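Local coordinates for protein LIP (Serratia marcescens, PDB 4A1R) that is a membrane-bound lipoprotein component of the type VI secretion system, folded as a beta-sandwich, at residues D66-F71 / K79-Q84; I92-E97 / S140-V145. One frame throughout, in Å; residues are numbered along the deposited sequence.

Both interactions join the two sheets of one beta-sandwich, from different places. Interaction 1 (66-71 with 79-84) pairs an edge strand of each sheet along the open side, where no touching residue is fully buried; interaction 2 (92-97 with 140-145) lies in the core and sets an inner strand against the opposite edge of the other sheet. The centres of interactions 1 and 2 are about 13 Å apart, and the two do not touch. Place shows in the chemistry: interaction 1 mixes a Phe-Leu contact with a lysine-to-carbonyl bond and two bridging waters, whereas interaction 2 is wholly apolar between side chains and turns on a single leucine. The strand of 92-97 follows that of 79-84 in the chain.

Interaction 1 (D66-F71 / K79-Q84); sequences DSDQFF and KKLGGQ
Phe70 and Leu81 form the apolar heart of this contact: Leu81 CD2 sits 3.3 Å from Phe70 CD1, at the edge of the ring and near its plane. CD2 also reaches CE1, so one methyl spans a side of the ring, while Leu81 CB backs it up from farther off. The other methyl, Leu81 CD1, turns to the carboxylate of Asp68, 3.6 Å from OD2. On the far side of the ring the aliphatic chain of Lys79 runs alongside Phe70 but pointing the other way, its CD 3.8 Å from Phe70 CD2. Phe70 is thus held between Leu81 and Lys79.

The lysine chain bends at chi3 (-118°) and delivers NZ to the backbone O of Phe71 at 2.9 Å, with a C=O...N angle of 168°, almost in line with the carbonyl; NZ also bonds Gln76 in the connecting loop. Toward the other end the strands are bridged by water. One water donates to Asp68 OD2 at 2.8 Å and also to Gly82 O; a second joins Asp66 OD2 and Gln84 O. Each carboxylate therefore meets a backbone carbonyl of the opposite strand through a shared donor, which should ease the repulsion between acceptors.

Farther out, Phe14 meets the Phe70 ring edge-to-face, and backbone bonds tie Phe70 to Ile33 and Leu81 to Leu12, fixing each strand to its own sheet. The two strands run nearly antiparallel (166°) with axes 8.6 Å apart, and their backbones are not paired with each other. Facing edge strands joined by side chains and waters, with a short connection passing from sheet to sheet, are typical of the open margin of a beta-sandwich.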
ATOM      1  N   ASP A  66      -7.322  -9.245  -0.511  1.00 27.36           N
ATOM      2  CA  ASP A  66      -7.680  -8.670   0.791  1.00 33.57           C
ATOM      3  C   ASP A  66      -7.545  -7.150   0.695  1.00 24.04           C
ATOM      4  O   ASP A  66      -6.774  -6.690  -0.121  1.00 25.22           O
ATOM      5  CB  ASP A  66      -6.689  -9.190   1.846  1.00 33.17           C
ATOM      6  CG  ASP A  66      -7.280  -9.236   3.229  1.00 46.53           C
ATOM      7  OD1 ASP A  66      -8.471  -8.884   3.387  1.00 38.83           O
ATOM      8  OD2 ASP A  66      -6.547  -9.628   4.164  1.00 42.32           O
ATOM      9  N   SER A  67      -8.289  -6.391   1.513  1.00 25.13           N
ATOM     10  CA  SER A  67      -8.049  -4.925   1.617  1.00 28.76           C
ATOM     11  C   SER A  67      -8.307  -4.322   2.998  1.00 26.47           C
ATOM     12  O   SER A  67      -9.137  -4.806   3.772  1.00 23.11           O
ATOM     13  CB  SER A  67      -8.815  -4.157   0.545  1.00 34.38           C
ATOM     14  OG  SER A  67     -10.179  -4.351   0.747  1.00 42.91           O
ATOM     15  N   ASP A  68      -7.574  -3.261   3.309  1.00 20.92           N
ATOM     16  CA  ASP A  68      -7.704  -2.589   4.600  1.00 19.67           C
ATOM     17  C   ASP A  68      -7.474  -1.107   4.366  1.00 22.30           C
ATOM     18  O   ASP A  68      -7.129  -0.698   3.236  1.00 22.67           O
ATOM     19  CB  ASP A  68      -6.777  -3.192   5.663  1.00 19.14           C
ATOM     20  CG  ASP A  68      -7.271  -2.959   7.125  1.00 22.46           C
ATOM     21  OD1 ASP A  68      -8.403  -2.444   7.377  1.00 25.88           O
ATOM     22  OD2 ASP A  68      -6.508  -3.301   8.045  1.00 21.76           O
ATOM     23  N   GLN A  69      -7.750  -0.293   5.380  1.00 20.04           N
ATOM     24  CA  GLN A  69      -7.680   1.171   5.205  1.00 18.63           C
ATOM     25  C   GLN A  69      -7.540   1.831   6.553  1.00 21.51           C
ATOM     26  O   GLN A  69      -7.860   1.236   7.624  1.00 22.08           O
ATOM     27  CB  GLN A  69      -8.896   1.735   4.438  1.00 19.44           C
ATOM     28  CG  GLN A  69     -10.250   1.557   5.121  1.00 26.16           C
ATOM     29  CD  GLN A  69     -11.389   2.168   4.332  1.00 28.97           C
ATOM     30  OE1 GLN A  69     -11.981   3.141   4.770  1.00 42.13           O
ATOM     31  NE2 GLN A  69     -11.661   1.643   3.136  1.00 26.20           N
ATOM     32  N   PHE A  70      -7.062   3.060   6.508  1.00 20.42           N
ATOM     33  CA  PHE A  70      -6.924   3.907   7.682  1.00 20.96           C
ATOM     34  C   PHE A  70      -6.759   5.320   7.160  1.00 21.48           C
ATOM     35  O   PHE A  70      -6.681   5.519   5.942  1.00 22.08           O
ATOM     36  CB  PHE A  70      -5.714   3.469   8.514  1.00 23.76           C
ATOM     37  CG  PHE A  70      -4.386   3.579   7.777  1.00 26.95           C
ATOM     38  CD1 PHE A  70      -3.933   2.559   6.948  1.00 28.00           C
ATOM     39  CD2 PHE A  70      -3.608   4.718   7.911  1.00 27.42           C
ATOM     40  CE1 PHE A  70      -2.709   2.668   6.291  1.00 34.57           C
ATOM     41  CE2 PHE A  70      -2.385   4.825   7.280  1.00 31.56           C
ATOM     42  CZ  PHE A  70      -1.938   3.804   6.462  1.00 31.13           C
ATOM     43  N   PHE A  71      -6.795   6.291   8.070  1.00 22.31           N
ATOM     44  CA  PHE A  71      -6.461   7.687   7.774  1.00 26.47           C
ATOM     45  C   PHE A  71      -5.113   8.076   8.369  1.00 20.58           C
ATOM     46  O   PHE A  71      -4.750   7.654   9.483  1.00 28.70           O
ATOM     47  CB  PHE A  71      -7.496   8.647   8.349  1.00 25.15           C
ATOM     48  CG  PHE A  71      -8.749   8.748   7.544  1.00 28.49           C
ATOM     49  CD1 PHE A  71      -9.791   7.846   7.746  1.00 30.03           C
ATOM     50  CD2 PHE A  71      -8.896   9.737   6.576  1.00 23.23           C
ATOM     51  CE1 PHE A  71     -10.962   7.931   7.001  1.00 35.00           C
ATOM     52  CE2 PHE A  71     -10.073   9.827   5.836  1.00 24.15           C
ATOM     53  CZ  PHE A  71     -11.102   8.927   6.045  1.00 29.27           C
ATOM     54  N   LYS A  79       3.140   5.383  11.457  1.00 26.89           N
ATOM     55  CA  LYS A  79       1.852   4.745  11.614  1.00 24.81           C
ATOM     56  C   LYS A  79       1.913   3.429  10.856  1.00 28.46           C
ATOM     57  O   LYS A  79       2.213   3.425   9.650  1.00 24.79           O
ATOM     58  CB  LYS A  79       0.746   5.653  11.078  1.00 30.28           C
ATOM     59  CG  LYS A  79      -0.630   5.008  11.063  1.00 31.26           C
ATOM     60  CD  LYS A  79      -1.712   6.039  10.874  1.00 36.20           C
ATOM     61  CE  LYS A  79      -2.632   6.062  12.091  1.00 41.53           C
ATOM     62  NZ  LYS A  79      -3.602   7.184  12.059  1.00 44.01           N
ATOM     63  N   LYS A  80       1.615   2.327  11.562  1.00 25.14           N
ATOM     64  CA  LYS A  80       1.821   0.982  11.033  1.00 25.17           C
ATOM     65  C   LYS A  80       0.513   0.276  10.709  1.00 23.09           C
ATOM     66  O   LYS A  80      -0.427   0.251  11.522  1.00 23.83           O
ATOM     67  CB  LYS A  80       2.639   0.120  12.030  1.00 23.70           C
ATOM     68  CG  LYS A  80       2.914  -1.293  11.511  1.00 23.55           C
ATOM     69  CD  LYS A  80       3.904  -2.053  12.385  1.00 25.48           C
ATOM     70  CE  LYS A  80       5.320  -1.469  12.319  1.00 30.22           C
ATOM     71  NZ  LYS A  80       6.248  -2.273  13.197  1.00 32.80           N
ATOM     72  N   LEU A  81       0.448  -0.311   9.528  1.00 20.80           N
ATOM     73  CA  LEU A  81      -0.651  -1.169   9.192  1.00 24.80           C
ATOM     74  C   LEU A  81      -0.079  -2.444   8.601  1.00 26.82           C
ATOM     75  O   LEU A  81       0.771  -2.401   7.718  1.00 24.37           O
ATOM     76  CB  LEU A  81      -1.597  -0.503   8.181  1.00 21.75           C
ATOM     77  CG  LEU A  81      -2.929  -1.235   7.924  1.00 26.10           C
ATOM     78  CD1 LEU A  81      -3.873  -1.053   9.104  1.00 29.61           C
ATOM     79  CD2 LEU A  81      -3.582  -0.755   6.636  1.00 34.69           C
ATOM     80  N   GLY A  82      -0.541  -3.587   9.096  1.00 24.86           N
ATOM     81  CA  GLY A  82      -0.093  -4.857   8.560  1.00 25.57           C
ATOM     82  C   GLY A  82      -1.176  -5.904   8.572  1.00 25.62           C
ATOM     83  O   GLY A  82      -2.269  -5.673   9.104  1.00 23.14           O
ATOM     84  N   GLY A  83      -0.882  -7.060   7.975  1.00 24.50           N
ATOM     85  CA  GLY A  83      -1.836  -8.151   7.957  1.00 27.27           C
ATOM     86  C   GLY A  83      -1.125  -9.430   7.542  1.00 26.01           C
ATOM     87  O   GLY A  83       0.095  -9.442   7.384  1.00 25.29           O
ATOM     88  N   GLN A  84      -1.910 -10.476   7.344  1.00 28.78           N
ATOM     89  CA  GLN A  84      -1.395 -11.768   6.901  1.00 33.05           C
ATOM     90  C   GLN A  84      -1.353 -11.754   5.416  1.00 36.71           C
ATOM     91  O   GLN A  84      -2.254 -11.218   4.746  1.00 32.87           O
ATOM     92  CB  GLN A  84      -2.302 -12.919   7.363  1.00 35.65           C
ATOM     93  CG  GLN A  84      -2.240 -13.164   8.852  1.00 36.14           C
ATOM     94  CD  GLN A  84      -3.020 -14.394   9.264  1.00 44.92           C
ATOM     95  OE1 GLN A  84      -2.610 -15.115  10.165  1.00 46.05           O
ATOM     96  NE2 GLN A  84      -4.140 -14.643   8.608  1.00 32.33           N
TER
HETATM   97  O   HOH W   1      -3.851  -8.820   4.840  1.00 38.13           O
HETATM   98  O   HOH W   2      -4.748  -5.397   7.577  1.00 25.25           O

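Interaction 2 (I92-E97 / S140-V145); sequences IGVIAE and SGLRPV
Leu142 meets Ala96 and Val94 across the interior of the sandwich, and all the side-chain contacts between the segments are apolar. Ala96 CB lies 3.8 Å from Leu142 CG and equally near CD1, with CD2 slightly farther at 4.0 Å; the small methyl thus faces the fork of the leucine rather than one of its tips. Two residues back along the strand, Val94 CG1 approaches Leu142 CD1 at 4.0 Å, the two side chains meeting at a slant. That branch of the valine stands anti to its own backbone N (chi1 -173°), beside the carbonyl carbon. Leu142 CD1 thus touches both Ala96 and Val94, while the intervening Ile95 points its side chain away.

Side chain also meets backbone: Leu142 CD1 lies 3.8 Å from Val94 O, a van der Waals contact. CG of Leu142 stands anti to the carbonyl carbon (chi1 -71°), an arrangement that carries both methyls inward to the facing strand.

The backbone of 92-96 is hydrogen-bonded within its own sheet instead: Val94 and Ala96 bond through their backbones to Ile108 and Trp106, on and just before the neighbouring strand 107-111, and Gly93 and Ile95 to Leu36 and Arg34 of strand 31-38. Ile108 touches both Val94 and Leu142, and Ile135 lies against Leu142 from strand 130-138, so the apolar surroundings extend past the two segments.

The strands cross at 146° with axes 7.8 Å apart, and Ala96 and Leu142 are the nearest pair. Alanine at this point allows a close approach, and the leucine reaches across the gap. With its four touching residues buried, the contact joins the two sheets by shape and exclusion of water, without directional bonds between the segments.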
ATOM      1  N   ILE A  92       1.493  -5.920  -2.946  1.00 23.09           N
ATOM      2  CA  ILE A  92       0.706  -5.021  -2.060  1.00 25.20           C
ATOM      3  C   ILE A  92       0.431  -3.708  -2.829  1.00 21.80           C
ATOM      4  O   ILE A  92       1.370  -2.989  -3.205  1.00 26.37           O
ATOM      5  CB  ILE A  92       1.455  -4.707  -0.731  1.00 26.41           C
ATOM      6  CG1 ILE A  92       1.811  -5.979   0.033  1.00 26.57           C
ATOM      7  CG2 ILE A  92       0.685  -3.732   0.166  1.00 31.19           C
ATOM      8  CD1 ILE A  92       0.662  -6.927   0.295  1.00 30.23           C
ATOM      9  N   GLY A  93      -0.843  -3.407  -3.083  1.00 22.66           N
ATOM     10  CA  GLY A  93      -1.220  -2.128  -3.725  1.00 19.36           C
ATOM     11  C   GLY A  93      -1.531  -1.093  -2.648  1.00 22.74           C
ATOM     12  O   GLY A  93      -2.137  -1.416  -1.622  1.00 22.08           O
ATOM     13  N   VAL A  94      -1.119   0.152  -2.850  1.00 18.01           N
ATOM     14  CA  VAL A  94      -1.398   1.191  -1.853  1.00 19.32           C
ATOM     15  C   VAL A  94      -2.035   2.336  -2.635  1.00 25.65           C
ATOM     16  O   VAL A  94      -1.538   2.699  -3.723  1.00 20.51           O
ATOM     17  CB  VAL A  94      -0.140   1.678  -1.086  1.00 22.34           C
ATOM     18  CG1 VAL A  94      -0.527   2.621   0.055  1.00 24.89           C
ATOM     19  CG2 VAL A  94       0.669   0.508  -0.535  1.00 24.65           C
ATOM     20  N   ILE A  95      -3.150   2.852  -2.109  1.00 20.00           N
ATOM     21  CA  ILE A  95      -3.911   3.968  -2.704  1.00 19.74           C
ATOM     22  C   ILE A  95      -3.969   5.088  -1.656  1.00 18.41           C
ATOM     23  O   ILE A  95      -4.216   4.830  -0.473  1.00 21.26           O
ATOM     24  CB  ILE A  95      -5.380   3.539  -3.059  1.00 22.09           C
ATOM     25  CG1 ILE A  95      -5.393   2.419  -4.095  1.00 21.56           C
ATOM     26  CG2 ILE A  95      -6.217   4.734  -3.577  1.00 21.45           C
ATOM     27  CD1 ILE A  95      -6.748   1.794  -4.357  1.00 22.49           C
ATOM     28  N   ALA A  96      -3.740   6.331  -2.067  1.00 15.57           N
ATOM     29  CA  ALA A  96      -3.846   7.481  -1.142  1.00 14.60           C
ATOM     30  C   ALA A  96      -4.898   8.390  -1.785  1.00 18.49           C
ATOM     31  O   ALA A  96      -4.699   8.829  -2.910  1.00 16.89           O
ATOM     32  CB  ALA A  96      -2.537   8.239  -1.079  1.00 21.16           C
ATOM     33  N   GLU A  97      -6.000   8.652  -1.095  1.00 17.85           N
ATOM     34  CA  GLU A  97      -7.125   9.398  -1.729  1.00 19.75           C
ATOM     35  C   GLU A  97      -6.918  10.923  -1.556  1.00 23.20           C
ATOM     36  O   GLU A  97      -7.611  11.594  -0.766  1.00 20.72           O
ATOM     37  CB  GLU A  97      -8.471   8.927  -1.160  1.00 20.71           C
ATOM     38  CG  GLU A  97      -8.693   7.408  -1.325  1.00 18.54           C
ATOM     39  CD  GLU A  97     -10.134   6.929  -1.085  1.00 24.24           C
ATOM     40  OE1 GLU A  97     -10.974   7.732  -0.652  1.00 26.63           O
ATOM     41  OE2 GLU A  97     -10.406   5.726  -1.341  1.00 25.22           O
ATOM     42  N   SER A 140       3.539  15.305  -3.311  1.00 37.38           N
ATOM     43  CA  SER A 140       3.350  14.905  -4.699  1.00 32.57           C
ATOM     44  C   SER A 140       2.810  13.481  -4.860  1.00 22.34           C
ATOM     45  O   SER A 140       2.541  13.054  -5.965  1.00 27.97           O
ATOM     46  CB  SER A 140       4.637  15.111  -5.516  1.00 34.86           C
ATOM     47  OG  SER A 140       5.675  14.200  -5.134  1.00 43.24           O
ATOM     48  N   GLY A 141       2.629  12.746  -3.764  1.00 26.74           N
ATOM     49  CA  GLY A 141       2.191  11.358  -3.896  1.00 18.41           C
ATOM     50  C   GLY A 141       2.886  10.430  -2.914  1.00 18.12           C
ATOM     51  O   GLY A 141       3.618  10.859  -2.021  1.00 23.85           O
ATOM     52  N   LEU A 142       2.610   9.151  -3.075  1.00 22.86           N
ATOM     53  CA  LEU A 142       3.179   8.136  -2.214  1.00 23.86           C
ATOM     54  C   LEU A 142       4.551   7.785  -2.771  1.00 25.04           C
ATOM     55  O   LEU A 142       4.711   7.660  -4.007  1.00 23.38           O
ATOM     56  CB  LEU A 142       2.354   6.853  -2.308  1.00 21.00           C
ATOM     57  CG  LEU A 142       0.956   6.827  -1.682  1.00 21.58           C
ATOM     58  CD1 LEU A 142       0.099   5.771  -2.328  1.00 24.62           C
ATOM     59  CD2 LEU A 142       1.027   6.632  -0.169  1.00 22.53           C
ATOM     60  N   ARG A 143       5.509   7.550  -1.876  1.00 26.52           N
ATOM     61  CA  ARG A 143       6.760   6.964  -2.321  1.00 31.53           C
ATOM     62  C   ARG A 143       7.368   6.052  -1.239  1.00 27.60           C
ATOM     63  O   ARG A 143       7.311   6.362  -0.044  1.00 26.20           O
ATOM     64  CB  ARG A 143       7.742   8.045  -2.712  1.00 31.21           C
ATOM     65  CG  ARG A 143       8.175   8.880  -1.539  1.00 35.73           C
ATOM     66  CD  ARG A 143       9.187   9.944  -1.922  1.00 42.55           C
ATOM     67  NE  ARG A 143       9.833  10.430  -0.709  1.00 39.80           N
ATOM     68  CZ  ARG A 143       9.386  11.429   0.042  1.00 41.27           C
ATOM     69  NH1 ARG A 143       8.289  12.104  -0.305  1.00 43.71           N
ATOM     70  NH2 ARG A 143      10.052  11.760   1.135  1.00 44.46           N
ATOM     71  N   PRO A 144       7.932   4.930  -1.671  1.00 39.94           N
ATOM     72  CA  PRO A 144       8.706   4.139  -0.704  1.00 43.23           C
ATOM     73  C   PRO A 144       9.977   4.881  -0.264  1.00 46.10           C
ATOM     74  O   PRO A 144      10.499   5.697  -1.023  1.00 44.72           O
ATOM     75  CB  PRO A 144       9.006   2.842  -1.456  1.00 41.92           C
ATOM     76  CG  PRO A 144       8.754   3.128  -2.906  1.00 49.01           C
ATOM     77  CD  PRO A 144       7.762   4.253  -2.973  1.00 36.50           C
ATOM     78  N   VAL A 145      10.426   4.620   0.970  1.00 49.87           N
ATOM     79  CA  VAL A 145      11.659   5.181   1.557  1.00 52.53           C
ATOM     80  C   VAL A 145      12.822   4.176   1.408  1.00 54.18           C
ATOM     81  O   VAL A 145      12.617   2.973   1.571  1.00 43.96           O
ATOM     82  CB  VAL A 145      11.477   5.479   3.065  1.00 52.73           C
ATOM     83  CG1 VAL A 145      12.634   6.304   3.612  1.00 67.30           C
ATOM     84  CG2 VAL A 145      10.174   6.205   3.316  1.00 58.91           C
TER